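Local coordinates for protein 28 kDa product (Pseudomonas syringae pv. phaseolicola, PDB 1UKF) that acts as a papain-like cysteine protease of the C58 family that cleaves itself and serves as an avirulence and virulence factor in infected bean and Arabidopsis cells, at residues 17-22 with 131-136; 24-29 with 117-122; 32-37 with 152-157; 145-150 with 169-174. All blocks are in the same frame, centred on the assembly; numbering follows the deposited sequence.

How the contacts relate
From the N terminus, helix 18-27 supplies the first segments of contacts 1 and 2, and the start of helix 34-41 supplies that of contact 3. The chain then runs through further helices and the outermost strand 88-97 before it reaches strand 119-126. Residues 117-122 close contact 2 first, and the neighbouring strand, at 131-136, closes contact 1 around it. Residues 145-150, on the next strand, open contact 4. Contact 3 closes at 152-157, crossing both earlier loops, and because contact 4 ends only at 169-174 it crosses contact 3 as well. Contacts 1 to 3 join helices 18-27 and 34-41 to the sheet; contact 4 adds helix 160-173. The active site lies where contacts 1 and 4 touch.

Contact 1 (17-22 with 131-136); sequences ICAGLS and GHAIAC
C18 SG lies 3.7 Å from H132 ND1, and these are the cysteine and histidine of the active site. The sulfur approaches the imidazole obliquely. A second contact comes from the strand backbone: the amide of A133 points straight at the sulfur, with A133 N to C18 SG at 3.5 Å and an N-H...S angle of 179°. C18 places SG between its own backbone N and carbonyl carbon (chi1 47°), which swings the thiol off the helix start and over the strand. H132 starts out in the other direction, its CB leaving the helix, but the ring turns back so that ND1 comes up to the cysteine while NE2 hydrogen-bonds D147, the third active-site residue.

One helical turn on, S22 ties back to C18 and touches the strand. Its OG donates to C18 O at 2.9 Å, and the S22 amide reaches the same oxygen from the other face of the carbonyl. The hydroxyl also sits 3.2 Å from A133 O. Small side chains let the backbones come close: A133 CB packs 3.6 Å from A19 CA, and A135 CB is 3.6 Å from S22 O. Over this length helix and strand run nearly parallel, 5° apart, with axes 6.8 Å from each other.

This is the papain-like arrangement, with the cysteine at the N terminus of the central helix and the histidine on a sheet strand. Helix 46-67 packs against A19 on another side of the helix, and strand 130-139 lies between strands 119-126 and 142-147.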
loop_
_atom_site.group_PDB
_atom_site.type_symbol
_atom_site.label_atom_id
_atom_site.label_comp_id
_atom_site.label_asym_id
_atom_site.label_seq_id
_atom_site.Cartn_x
_atom_site.Cartn_y
_atom_site.Cartn_z
ATOM N N ILE A 17 1.140 2.234 -11.835
ATOM C CA ILE A 17 1.177 3.498 -11.114
ATOM C C ILE A 17 0.704 3.218 -9.689
ATOM O O ILE A 17 -0.073 3.973 -9.112
ATOM C CB ILE A 17 0.255 4.546 -11.795
ATOM C CG1 ILE A 17 -1.118 3.932 -12.096
ATOM C CG2 ILE A 17 0.900 5.037 -13.088
ATOM C CD1 ILE A 17 -2.167 4.948 -12.512
ATOM N N CYS A 18 1.215 2.132 -9.118
ATOM C CA CYS A 18 0.814 1.698 -7.782
ATOM C C CYS A 18 0.947 2.690 -6.632
ATOM O O CYS A 18 0.010 2.827 -5.841
ATOM C CB CYS A 18 1.506 0.376 -7.414
ATOM S SG CYS A 18 3.286 0.257 -7.710
ATOM N N ALA A 19 2.078 3.381 -6.522
ATOM C CA ALA A 19 2.242 4.341 -5.435
ATOM C C ALA A 19 1.207 5.459 -5.549
ATOM O O ALA A 19 0.614 5.867 -4.548
ATOM C CB ALA A 19 3.654 4.918 -5.439
ATOM N N GLY A 20 0.998 5.952 -6.767
ATOM C CA GLY A 20 0.027 7.011 -6.987
ATOM C C GLY A 20 -1.397 6.567 -6.694
ATOM O O GLY A 20 -2.152 7.292 -6.045
ATOM N N LEU A 21 -1.775 5.386 -7.181
ATOM C CA LEU A 21 -3.112 4.852 -6.941
ATOM C C LEU A 21 -3.334 4.590 -5.457
ATOM O O LEU A 21 -4.410 4.870 -4.927
ATOM C CB LEU A 21 -3.317 3.548 -7.717
ATOM C CG LEU A 21 -3.470 3.664 -9.237
ATOM C CD1 LEU A 21 -3.394 2.278 -9.864
ATOM C CD2 LEU A 21 -4.797 4.342 -9.577
ATOM N N SER A 22 -2.321 4.048 -4.787
ATOM C CA SER A 22 -2.425 3.754 -3.365
ATOM C C SER A 22 -2.609 5.034 -2.564
ATOM O O SER A 22 -3.380 5.067 -1.600
ATOM C CB SER A 22 -1.183 3.000 -2.885
ATOM O OG SER A 22 -1.153 1.701 -3.445
ATOM N N GLY A 131 9.602 -3.364 -6.869
ATOM C CA GLY A 131 8.763 -2.899 -5.785
ATOM C C GLY A 131 7.303 -2.815 -6.177
ATOM O O GLY A 131 6.951 -2.838 -7.360
ATOM N N HIS A 132 6.450 -2.729 -5.162
ATOM C CA HIS A 132 5.012 -2.622 -5.358
ATOM C C HIS A 132 4.359 -1.976 -4.142
ATOM O O HIS A 132 4.461 -2.476 -3.019
ATOM C CB HIS A 132 4.382 -3.988 -5.593
ATOM C CG HIS A 132 2.898 -3.928 -5.767
ATOM N ND1 HIS A 132 2.302 -3.190 -6.767
ATOM C CD2 HIS A 132 1.890 -4.488 -5.057
ATOM C CE1 HIS A 132 0.990 -3.299 -6.665
ATOM N NE2 HIS A 132 0.713 -4.080 -5.638
ATOM N N ALA A 133 3.660 -0.879 -4.384
ATOM C CA ALA A 133 3.020 -0.135 -3.317
ATOM C C ALA A 133 1.556 -0.484 -3.111
ATOM O O ALA A 133 0.816 -0.700 -4.071
ATOM C CB ALA A 133 3.157 1.351 -3.593
ATOM N N ILE A 134 1.160 -0.551 -1.845
ATOM C CA ILE A 134 -0.219 -0.813 -1.459
ATOM C C ILE A 134 -0.511 0.154 -0.315
ATOM O O ILE A 134 0.379 0.875 0.141
ATOM C CB ILE A 134 -0.436 -2.282 -0.998
ATOM C CG1 ILE A 134 0.404 -2.599 0.243
ATOM C CG2 ILE A 134 -0.093 -3.228 -2.142
ATOM C CD1 ILE A 134 0.180 -3.997 0.798
ATOM N N ALA A 135 -1.753 0.194 0.149
ATOM C CA ALA A 135 -2.098 1.105 1.232
ATOM C C ALA A 135 -3.112 0.484 2.169
ATOM O O ALA A 135 -3.793 -0.480 1.827
ATOM C CB ALA A 135 -2.649 2.417 0.662
ATOM N N CYS A 136 -3.211 1.037 3.366
ATOM C CA CYS A 136 -4.178 0.536 4.326
ATOM C C CYS A 136 -4.583 1.632 5.296
ATOM O O CYS A 136 -3.852 2.603 5.506
ATOM C CB CYS A 136 -3.635 -0.691 5.077
ATOM S SG CYS A 136 -2.113 -0.443 6.014
#

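Contact 2 (24-29 with 117-122); sequences EWLVMS and GRKHLL
L26 and H120 meet as a fork over a carbonyl: the two methyls of the leucine, CD1 and CD2, each lie 3.8 Å from H120 O. The leucine holds CG anti to its own carbonyl carbon (chi1 -79°), which sends the isobutyl group from the helix to the strand backbone. H120 directs its imidazole the other way, toward E183 and R185 of strand 178-187, and meets the helix through its main chain. On one side of the fork CD1 of L26 brushes L121 CB at 4.4 Å, and on the other CD2 comes to 4.3 Å from K119 CB.

The helix involved is the central one of the papain-like fold, which carries the active-site cysteine at its start; here its last turn rests on strand 119-126 of the antiparallel sheet. No hydrogen bond crosses between the two segments; the leucine packs on the strand backbone and K119 adds its CE beside the S29 hydroxyl.

K119 leans over the end of the helix. The extended run through chi2 and chi3 carries its CE alongside S29, 4.0 Å from S29 OG, and the bend at chi4 (66°) then turns NZ off that line. S29 in turn lays its CB over one face of the W25 indole, 3.7 Å above the plane and off toward the rim. W25 stacks on F146 and gives its NE1 hydrogen to E152, while A135 and F87 pack on L26.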
loop_
_atom_site.group_PDB
_atom_site.type_symbol
_atom_site.label_atom_id
_atom_site.label_comp_id
_atom_site.label_asym_id
_atom_site.label_seq_id
_atom_site.Cartn_x
_atom_site.Cartn_y
_atom_site.Cartn_z
ATOM N N GLU A 24 -3.911 7.851 -3.746
ATOM C CA GLU A 24 -5.240 8.373 -4.066
ATOM C C GLU A 24 -6.266 7.616 -3.217
ATOM O O GLU A 24 -7.206 8.209 -2.691
ATOM C CB GLU A 24 -5.534 8.198 -5.563
ATOM C CG GLU A 24 -6.960 8.559 -6.010
ATOM C CD GLU A 24 -7.299 10.035 -5.873
ATOM O OE1 GLU A 24 -6.398 10.856 -5.605
ATOM O OE2 GLU A 24 -8.489 10.378 -6.051
ATOM N N TRP A 25 -6.078 6.307 -3.065
ATOM C CA TRP A 25 -6.999 5.519 -2.250
ATOM C C TRP A 25 -6.953 6.022 -0.806
ATOM O O TRP A 25 -7.990 6.149 -0.158
ATOM C CB TRP A 25 -6.627 4.033 -2.286
ATOM C CG TRP A 25 -7.557 3.172 -1.474
ATOM C CD1 TRP A 25 -8.748 2.634 -1.878
ATOM C CD2 TRP A 25 -7.378 2.771 -0.112
ATOM N NE1 TRP A 25 -9.319 1.922 -0.851
ATOM C CE2 TRP A 25 -8.500 1.988 0.246
ATOM C CE3 TRP A 25 -6.378 2.995 0.844
ATOM C CZ2 TRP A 25 -8.648 1.426 1.519
ATOM C CZ3 TRP A 25 -6.523 2.437 2.108
ATOM C CH2 TRP A 25 -7.649 1.660 2.433
ATOM N N LEU A 26 -5.756 6.309 -0.297
ATOM C CA LEU A 26 -5.629 6.802 1.069
ATOM C C LEU A 26 -6.417 8.091 1.258
ATOM O O LEU A 26 -7.083 8.274 2.280
ATOM C CB LEU A 26 -4.158 7.049 1.426
ATOM C CG LEU A 26 -3.317 5.823 1.797
ATOM C CD1 LEU A 26 -1.860 6.229 1.986
ATOM C CD2 LEU A 26 -3.860 5.196 3.076
ATOM N N VAL A 27 -6.348 8.979 0.270
ATOM C CA VAL A 27 -7.057 10.250 0.345
ATOM C C VAL A 27 -8.568 10.073 0.451
ATOM O O VAL A 27 -9.222 10.776 1.221
ATOM C CB VAL A 27 -6.735 11.139 -0.877
ATOM C CG1 VAL A 27 -7.621 12.384 -0.872
ATOM C CG2 VAL A 27 -5.267 11.541 -0.846
ATOM N N MET A 28 -9.131 9.134 -0.302
ATOM C CA MET A 28 -10.575 8.935 -0.238
ATOM C C MET A 28 -11.011 7.558 0.258
ATOM O O MET A 28 -12.064 7.051 -0.124
ATOM C CB MET A 28 -11.208 9.244 -1.602
ATOM C CG MET A 28 -10.395 8.817 -2.814
ATOM S SD MET A 28 -10.199 7.039 -2.964
ATOM C CE MET A 28 -11.824 6.579 -3.574
ATOM N N SER A 29 -10.216 6.978 1.153
ATOM C CA SER A 29 -10.503 5.657 1.703
ATOM C C SER A 29 -11.788 5.592 2.525
ATOM O O SER A 29 -12.348 4.516 2.716
ATOM C CB SER A 29 -9.326 5.179 2.559
ATOM O OG SER A 29 -9.020 6.116 3.577
ATOM N N GLY A 117 -7.156 4.295 13.709
ATOM C CA GLY A 117 -6.709 5.612 13.297
ATOM C C GLY A 117 -5.470 5.669 12.424
ATOM O O GLY A 117 -5.191 6.703 11.820
ATOM N N ARG A 118 -4.723 4.574 12.341
ATOM C CA ARG A 118 -3.505 4.572 11.535
ATOM C C ARG A 118 -3.718 4.364 10.045
ATOM O O ARG A 118 -4.581 3.594 9.617
ATOM C CB ARG A 118 -2.524 3.515 12.047
ATOM C CG ARG A 118 -2.020 3.762 13.460
ATOM C CD ARG A 118 -0.842 2.858 13.797
ATOM N NE ARG A 118 -0.385 3.052 15.172
ATOM C CZ ARG A 118 0.644 2.415 15.720
ATOM N NH1 ARG A 118 1.338 1.534 15.014
ATOM N NH2 ARG A 118 0.980 2.655 16.982
ATOM N N LYS A 119 -2.913 5.074 9.264
ATOM C CA LYS A 119 -2.939 4.983 7.811
ATOM C C LYS A 119 -1.516 4.723 7.355
ATOM O O LYS A 119 -0.571 5.266 7.928
ATOM C CB LYS A 119 -3.444 6.285 7.187
ATOM C CG LYS A 119 -4.939 6.492 7.323
ATOM C CD LYS A 119 -5.416 7.640 6.448
ATOM C CE LYS A 119 -6.930 7.790 6.507
ATOM N NZ LYS A 119 -7.388 8.209 7.856
ATOM N N HIS A 120 -1.357 3.890 6.334
ATOM C CA HIS A 120 -0.025 3.580 5.830
ATOM C C HIS A 120 0.035 3.395 4.334
ATOM O O HIS A 120 -0.917 2.935 3.704
ATOM C CB HIS A 120 0.512 2.257 6.397
ATOM C CG HIS A 120 0.799 2.273 7.861
ATOM N ND1 HIS A 120 2.071 2.400 8.377
ATOM C CD2 HIS A 120 -0.026 2.133 8.924
ATOM C CE1 HIS A 120 2.015 2.333 9.696
ATOM N NE2 HIS A 120 0.754 2.173 10.052
ATOM N N LEU A 121 1.183 3.761 3.783
ATOM C CA LEU A 121 1.491 3.485 2.392
ATOM C C LEU A 121 2.511 2.382 2.684
ATOM O O LEU A 121 3.377 2.554 3.548
ATOM C CB LEU A 121 2.188 4.656 1.694
ATOM C CG LEU A 121 2.688 4.316 0.281
ATOM C CD1 LEU A 121 1.514 4.042 -0.650
ATOM C CD2 LEU A 121 3.519 5.475 -0.245
ATOM N N LEU A 122 2.397 1.240 2.018
ATOM C CA LEU A 122 3.330 0.146 2.248
ATOM C C LEU A 122 4.006 -0.227 0.944
ATOM O O LEU A 122 3.394 -0.169 -0.119
ATOM C CB LEU A 122 2.603 -1.088 2.791
ATOM C CG LEU A 122 1.759 -0.957 4.060
ATOM C CD1 LEU A 122 1.040 -2.267 4.325
ATOM C CD2 LEU A 122 2.639 -0.584 5.241
#

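Contact 3 (32-37 with 152-157); sequences GDAESR and EFQSSR
The buried carboxylate of E152 gathers donors from three parts of the chain, and R37 grips it side-on. R37 NE donates to E152 OE1 at 2.9 Å, and R37 NH2 to E152 OE2 at 2.8 Å with an almost straight N-H...O angle of 178°. Both oxygens use their syn lone pairs, and the guanidinium and carboxylate planes are only 21° apart, so this is a close-to-flat two-bond salt bridge. Q154 NE2 adds a bond to E152 OE2 at 2.9 Å, coming from the anti side and tilted from the carboxylate plane. With W25 NE1 of helix 18-27 bonding OE1 and K144 also nearby, so many donors would be expected to stabilise the charged form of E152.

A bend at chi3 (-77°) turns the arginine back over the start of its own helix, where A34 N lies over one guanidinium face, 3.3 Å above its plane and toward the rim. D31 O takes a hydrogen from R37 NH1, and Q142 NE2 bonds Q154 OE1. A34 CB packs against the carboxylate, 3.8 Å from E152 OE2.

The helix start itself is closed by D33: S36 N donates to D33 OD1 at 2.9 Å, and D33 N donates to S36 OG. The arrangement is thus a capping box at the N terminus of helix 34-41, tied by a buried bidentate salt bridge to strand 151-156 near the edge of the sheet.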
loop_
_atom_site.group_PDB
_atom_site.type_symbol
_atom_site.label_atom_id
_atom_site.label_comp_id
_atom_site.label_asym_id
_atom_site.label_seq_id
_atom_site.Cartn_x
_atom_site.Cartn_y
_atom_site.Cartn_z
ATOM N N GLY A 32 -17.730 6.808 0.238
ATOM C CA GLY A 32 -18.548 5.770 -0.367
ATOM C C GLY A 32 -18.276 4.403 0.228
ATOM O O GLY A 32 -18.049 4.278 1.431
ATOM N N ASP A 33 -18.323 3.372 -0.608
ATOM C CA ASP A 33 -18.039 2.018 -0.151
ATOM C C ASP A 33 -16.900 1.453 -0.992
ATOM O O ASP A 33 -16.411 2.114 -1.907
ATOM C CB ASP A 33 -19.282 1.122 -0.247
ATOM C CG ASP A 33 -19.976 1.218 -1.588
ATOM O OD1 ASP A 33 -19.291 1.179 -2.629
ATOM O OD2 ASP A 33 -21.222 1.317 -1.603
ATOM N N ALA A 34 -16.472 0.236 -0.679
ATOM C CA ALA A 34 -15.369 -0.383 -1.404
ATOM C C ALA A 34 -15.584 -0.410 -2.914
ATOM O O ALA A 34 -14.669 -0.100 -3.681
ATOM C CB ALA A 34 -15.133 -1.794 -0.884
ATOM N N GLU A 35 -16.787 -0.780 -3.344
ATOM C CA GLU A 35 -17.096 -0.847 -4.769
ATOM C C GLU A 35 -16.967 0.507 -5.454
ATOM O O GLU A 35 -16.380 0.608 -6.536
ATOM C CB GLU A 35 -18.515 -1.384 -4.982
ATOM C CG GLU A 35 -18.725 -2.808 -4.506
ATOM C CD GLU A 35 -17.834 -3.799 -5.227
ATOM O OE1 GLU A 35 -17.888 -3.854 -6.473
ATOM O OE2 GLU A 35 -17.082 -4.528 -4.547
ATOM N N SER A 36 -17.515 1.550 -4.836
ATOM C CA SER A 36 -17.437 2.874 -5.436
ATOM C C SER A 36 -16.000 3.384 -5.445
ATOM O O SER A 36 -15.616 4.134 -6.340
ATOM C CB SER A 36 -18.364 3.864 -4.714
ATOM O OG SER A 36 -17.966 4.090 -3.376
ATOM N N ARG A 37 -15.200 2.973 -4.462
ATOM C CA ARG A 37 -13.805 3.403 -4.421
ATOM C C ARG A 37 -13.038 2.752 -5.566
ATOM O O ARG A 37 -12.192 3.386 -6.197
ATOM C CB ARG A 37 -13.163 3.053 -3.074
ATOM C CG ARG A 37 -13.665 3.929 -1.928
ATOM C CD ARG A 37 -12.810 3.788 -0.678
ATOM N NE ARG A 37 -13.061 2.560 0.073
ATOM C CZ ARG A 37 -14.099 2.374 0.885
ATOM N NH1 ARG A 37 -14.997 3.334 1.051
ATOM N NH2 ARG A 37 -14.220 1.237 1.556
ATOM N N GLU A 152 -9.765 -3.995 -3.076
ATOM C CA GLU A 152 -9.840 -3.694 -1.654
ATOM C C GLU A 152 -10.245 -4.900 -0.820
ATOM O O GLU A 152 -11.106 -5.696 -1.216
ATOM C CB GLU A 152 -10.818 -2.539 -1.398
ATOM C CG GLU A 152 -10.749 -2.004 0.038
ATOM C CD GLU A 152 -11.612 -0.775 0.278
ATOM O OE1 GLU A 152 -11.599 0.146 -0.566
ATOM O OE2 GLU A 152 -12.289 -0.730 1.330
ATOM N N PHE A 153 -9.603 -5.021 0.336
ATOM C CA PHE A 153 -9.855 -6.100 1.281
ATOM C C PHE A 153 -10.165 -5.468 2.626
ATOM O O PHE A 153 -9.743 -4.343 2.907
ATOM C CB PHE A 153 -8.622 -6.996 1.421
ATOM C CG PHE A 153 -8.167 -7.609 0.130
ATOM C CD1 PHE A 153 -7.397 -6.878 -0.772
ATOM C CD2 PHE A 153 -8.537 -8.906 -0.200
ATOM C CE1 PHE A 153 -7.004 -7.434 -1.989
ATOM C CE2 PHE A 153 -8.152 -9.472 -1.410
ATOM C CZ PHE A 153 -7.383 -8.734 -2.309
ATOM N N GLN A 154 -10.901 -6.192 3.456
ATOM C CA GLN A 154 -11.250 -5.701 4.778
ATOM C C GLN A 154 -11.282 -6.839 5.778
ATOM O O GLN A 154 -11.614 -7.978 5.436
ATOM C CB GLN A 154 -12.611 -5.001 4.750
ATOM C CG GLN A 154 -12.576 -3.614 4.121
ATOM C CD GLN A 154 -13.937 -2.951 4.098
ATOM O OE1 GLN A 154 -14.793 -3.244 4.935
ATOM N NE2 GLN A 154 -14.139 -2.038 3.152
ATOM N N SER A 155 -10.918 -6.520 7.014
ATOM C CA SER A 155 -10.913 -7.496 8.094
ATOM C C SER A 155 -11.052 -6.741 9.399
ATOM O O SER A 155 -10.975 -5.517 9.436
ATOM C CB SER A 155 -9.591 -8.270 8.122
ATOM O OG SER A 155 -8.529 -7.470 8.625
ATOM N N SER A 156 -11.289 -7.477 10.472
ATOM C CA SER A 156 -11.356 -6.853 11.780
ATOM C C SER A 156 -9.876 -6.641 12.102
ATOM O O SER A 156 -9.007 -7.191 11.420
ATOM C CB SER A 156 -11.954 -7.829 12.787
ATOM O OG SER A 156 -11.167 -9.005 12.851
ATOM N N ARG A 157 -9.568 -5.851 13.122
ATOM C CA ARG A 157 -8.168 -5.669 13.473
ATOM C C ARG A 157 -7.629 -7.039 13.896
ATOM O O ARG A 157 -6.471 -7.368 13.648
ATOM C CB ARG A 157 -8.011 -4.657 14.618
ATOM C CG ARG A 157 -8.571 -3.273 14.315
ATOM C CD ARG A 157 -7.981 -2.202 15.233
ATOM N NE ARG A 157 -8.130 -2.496 16.658
ATOM C CZ ARG A 157 -8.977 -1.878 17.478
ATOM N NH1 ARG A 157 -9.779 -0.923 17.029
ATOM N NH2 ARG A 157 -8.993 -2.197 18.765
#

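Contact 4 (145-150 with 169-174); sequences LFDPNL and DHYNSL
D147, the aspartate of the Cys-His-Asp active site, is held from the helix side by Y171. The phenol of Y171 donates to D147 OD2 over a short 2.6 Å, arriving on the syn side of that oxygen. Ring and carboxylate are close to coplanar, 21° apart, and the aspartate oxygen lies at the ring edge. The same hydroxyl is an acceptor too: N149 ND2 donates to Y171 OH at 3.0 Å with an N-H...O angle of 167°, the amide plane standing steeply across the ring.

In this papain-like fold the aspartate ends a sheet strand, and the turn that follows folds back on it. The backbone N of N149 donates to D147 OD1 at 2.9 Å from above the carboxylate plane, which makes an Asx turn. OD1 also takes the NE2 hydrogen of H132, so one carboxylate oxygen faces the histidine and the turn while the other is pinned by the tyrosine. Y171 and the turn are second-shell to H132 and probably fix the rotation of the D147 carboxylate. N149 is itself held by N13, which bonds its OD1.

L150 continues the contact away from the site. With CG lying beside its backbone N (chi1 -56°), it reaches toward helix 160-173, where L150 CD1 sits over one face of the H170 imidazole, 4.2 Å from its centroid, in a CH-pi contact. L150 CD2 lies 3.7 Å from H170 NE2. The histidine ring in turn sets its CD2 3.8 Å above the middle of the Y171 ring, and F126 meets that tyrosine from strand 119-126.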
loop_
_atom_site.group_PDB
_atom_site.type_symbol
_atom_site.label_atom_id
_atom_site.label_comp_id
_atom_site.label_asym_id
_atom_site.label_seq_id
_atom_site.Cartn_x
_atom_site.Cartn_y
_atom_site.Cartn_z
ATOM N N LEU A 145 -7.562 -2.566 3.422
ATOM C CA LEU A 145 -6.306 -2.668 2.695
ATOM C C LEU A 145 -6.585 -2.649 1.200
ATOM O O LEU A 145 -7.476 -3.347 0.712
ATOM C CB LEU A 145 -5.555 -3.947 3.084
ATOM C CG LEU A 145 -4.181 -4.129 2.429
ATOM C CD1 LEU A 145 -3.274 -4.916 3.356
ATOM C CD2 LEU A 145 -4.327 -4.823 1.080
ATOM N N PHE A 146 -5.826 -1.835 0.478
ATOM C CA PHE A 146 -5.977 -1.715 -0.966
ATOM C C PHE A 146 -4.683 -2.070 -1.680
ATOM O O PHE A 146 -3.622 -1.511 -1.384
ATOM C CB PHE A 146 -6.394 -0.283 -1.340
ATOM C CG PHE A 146 -6.247 0.037 -2.811
ATOM C CD1 PHE A 146 -7.026 -0.610 -3.767
ATOM C CD2 PHE A 146 -5.326 0.988 -3.235
ATOM C CE1 PHE A 146 -6.887 -0.310 -5.122
ATOM C CE2 PHE A 146 -5.181 1.293 -4.588
ATOM C CZ PHE A 146 -5.965 0.642 -5.529
ATOM N N ASP A 147 -4.773 -3.018 -2.605
ATOM C CA ASP A 147 -3.628 -3.419 -3.412
ATOM C C ASP A 147 -4.058 -3.115 -4.846
ATOM O O ASP A 147 -4.993 -3.729 -5.355
ATOM C CB ASP A 147 -3.354 -4.915 -3.275
ATOM C CG ASP A 147 -2.157 -5.360 -4.095
ATOM O OD1 ASP A 147 -1.870 -4.724 -5.130
ATOM O OD2 ASP A 147 -1.507 -6.358 -3.711
ATOM N N PRO A 148 -3.389 -2.161 -5.511
ATOM C CA PRO A 148 -3.733 -1.799 -6.890
ATOM C C PRO A 148 -3.879 -2.977 -7.865
ATOM O O PRO A 148 -4.646 -2.892 -8.825
ATOM C CB PRO A 148 -2.601 -0.857 -7.288
ATOM C CG PRO A 148 -2.248 -0.185 -5.988
ATOM C CD PRO A 148 -2.274 -1.337 -5.005
ATOM N N ASN A 149 -3.146 -4.064 -7.632
ATOM C CA ASN A 149 -3.220 -5.234 -8.506
ATOM C C ASN A 149 -4.444 -6.105 -8.259
ATOM O O ASN A 149 -4.849 -6.863 -9.141
ATOM C CB ASN A 149 -2.007 -6.159 -8.321
ATOM C CG ASN A 149 -0.709 -5.562 -8.818
ATOM O OD1 ASN A 149 -0.675 -4.826 -9.803
ATOM N ND2 ASN A 149 0.385 -5.913 -8.151
ATOM N N LEU A 150 -5.038 -5.989 -7.071
ATOM C CA LEU A 150 -6.150 -6.851 -6.678
ATOM C C LEU A 150 -7.472 -6.209 -6.292
ATOM O O LEU A 150 -8.537 -6.751 -6.597
ATOM C CB LEU A 150 -5.686 -7.740 -5.522
ATOM C CG LEU A 150 -4.442 -8.592 -5.801
ATOM C CD1 LEU A 150 -3.868 -9.112 -4.495
ATOM C CD2 LEU A 150 -4.806 -9.738 -6.735
ATOM N N ASP A 169 1.519 -14.475 0.811
ATOM C CA ASP A 169 1.503 -15.794 0.186
ATOM C C ASP A 169 1.066 -15.699 -1.269
ATOM O O ASP A 169 1.541 -16.455 -2.118
ATOM C CB ASP A 169 0.570 -16.745 0.938
ATOM C CG ASP A 169 1.063 -17.065 2.334
ATOM O OD1 ASP A 169 2.290 -17.030 2.560
ATOM O OD2 ASP A 169 0.218 -17.367 3.200
ATOM N N HIS A 170 0.158 -14.771 -1.551
ATOM C CA HIS A 170 -0.331 -14.572 -2.910
ATOM C C HIS A 170 0.835 -14.251 -3.838
ATOM O O HIS A 170 0.998 -14.872 -4.891
ATOM C CB HIS A 170 -1.337 -13.419 -2.949
ATOM C CG HIS A 170 -1.666 -12.952 -4.333
ATOM N ND1 HIS A 170 -2.503 -13.651 -5.176
ATOM C CD2 HIS A 170 -1.239 -11.876 -5.035
ATOM C CE1 HIS A 170 -2.578 -13.024 -6.336
ATOM N NE2 HIS A 170 -1.819 -11.946 -6.277
ATOM N N TYR A 171 1.647 -13.275 -3.452
ATOM C CA TYR A 171 2.777 -12.895 -4.280
ATOM C C TYR A 171 3.850 -13.970 -4.337
ATOM O O TYR A 171 4.412 -14.227 -5.401
ATOM C CB TYR A 171 3.357 -11.560 -3.812
ATOM C CG TYR A 171 2.496 -10.397 -4.246
ATOM C CD1 TYR A 171 1.635 -9.756 -3.356
ATOM C CD2 TYR A 171 2.488 -9.983 -5.578
ATOM C CE1 TYR A 171 0.783 -8.732 -3.788
ATOM C CE2 TYR A 171 1.646 -8.969 -6.016
ATOM C CZ TYR A 171 0.796 -8.350 -5.120
ATOM O OH TYR A 171 -0.051 -7.361 -5.573
ATOM N N ASN A 172 4.131 -14.614 -3.209
ATOM C CA ASN A 172 5.137 -15.666 -3.208
ATOM C C ASN A 172 4.712 -16.814 -4.122
ATOM O O ASN A 172 5.550 -17.420 -4.796
ATOM C CB ASN A 172 5.372 -16.190 -1.789
ATOM C CG ASN A 172 5.973 -15.140 -0.877
ATOM O OD1 ASN A 172 6.782 -14.316 -1.308
ATOM N ND2 ASN A 172 5.595 -15.173 0.397
ATOM N N SER A 173 3.414 -17.100 -4.159
ATOM C CA SER A 173 2.898 -18.180 -4.996
ATOM C C SER A 173 3.070 -17.859 -6.480
ATOM O O SER A 173 3.035 -18.755 -7.327
ATOM C CB SER A 173 1.417 -18.436 -4.696
ATOM O OG SER A 173 0.588 -17.417 -5.227
ATOM N N LEU A 174 3.252 -16.579 -6.789
ATOM C CA LEU A 174 3.435 -16.133 -8.168
ATOM C C LEU A 174 4.911 -15.897 -8.461
ATOM O O LEU A 174 5.269 -15.326 -9.490
ATOM C CB LEU A 174 2.645 -14.846 -8.414
ATOM C CG LEU A 174 1.123 -14.965 -8.338
ATOM C CD1 LEU A 174 0.500 -13.583 -8.441
ATOM C CD2 LEU A 174 0.621 -15.867 -9.457
#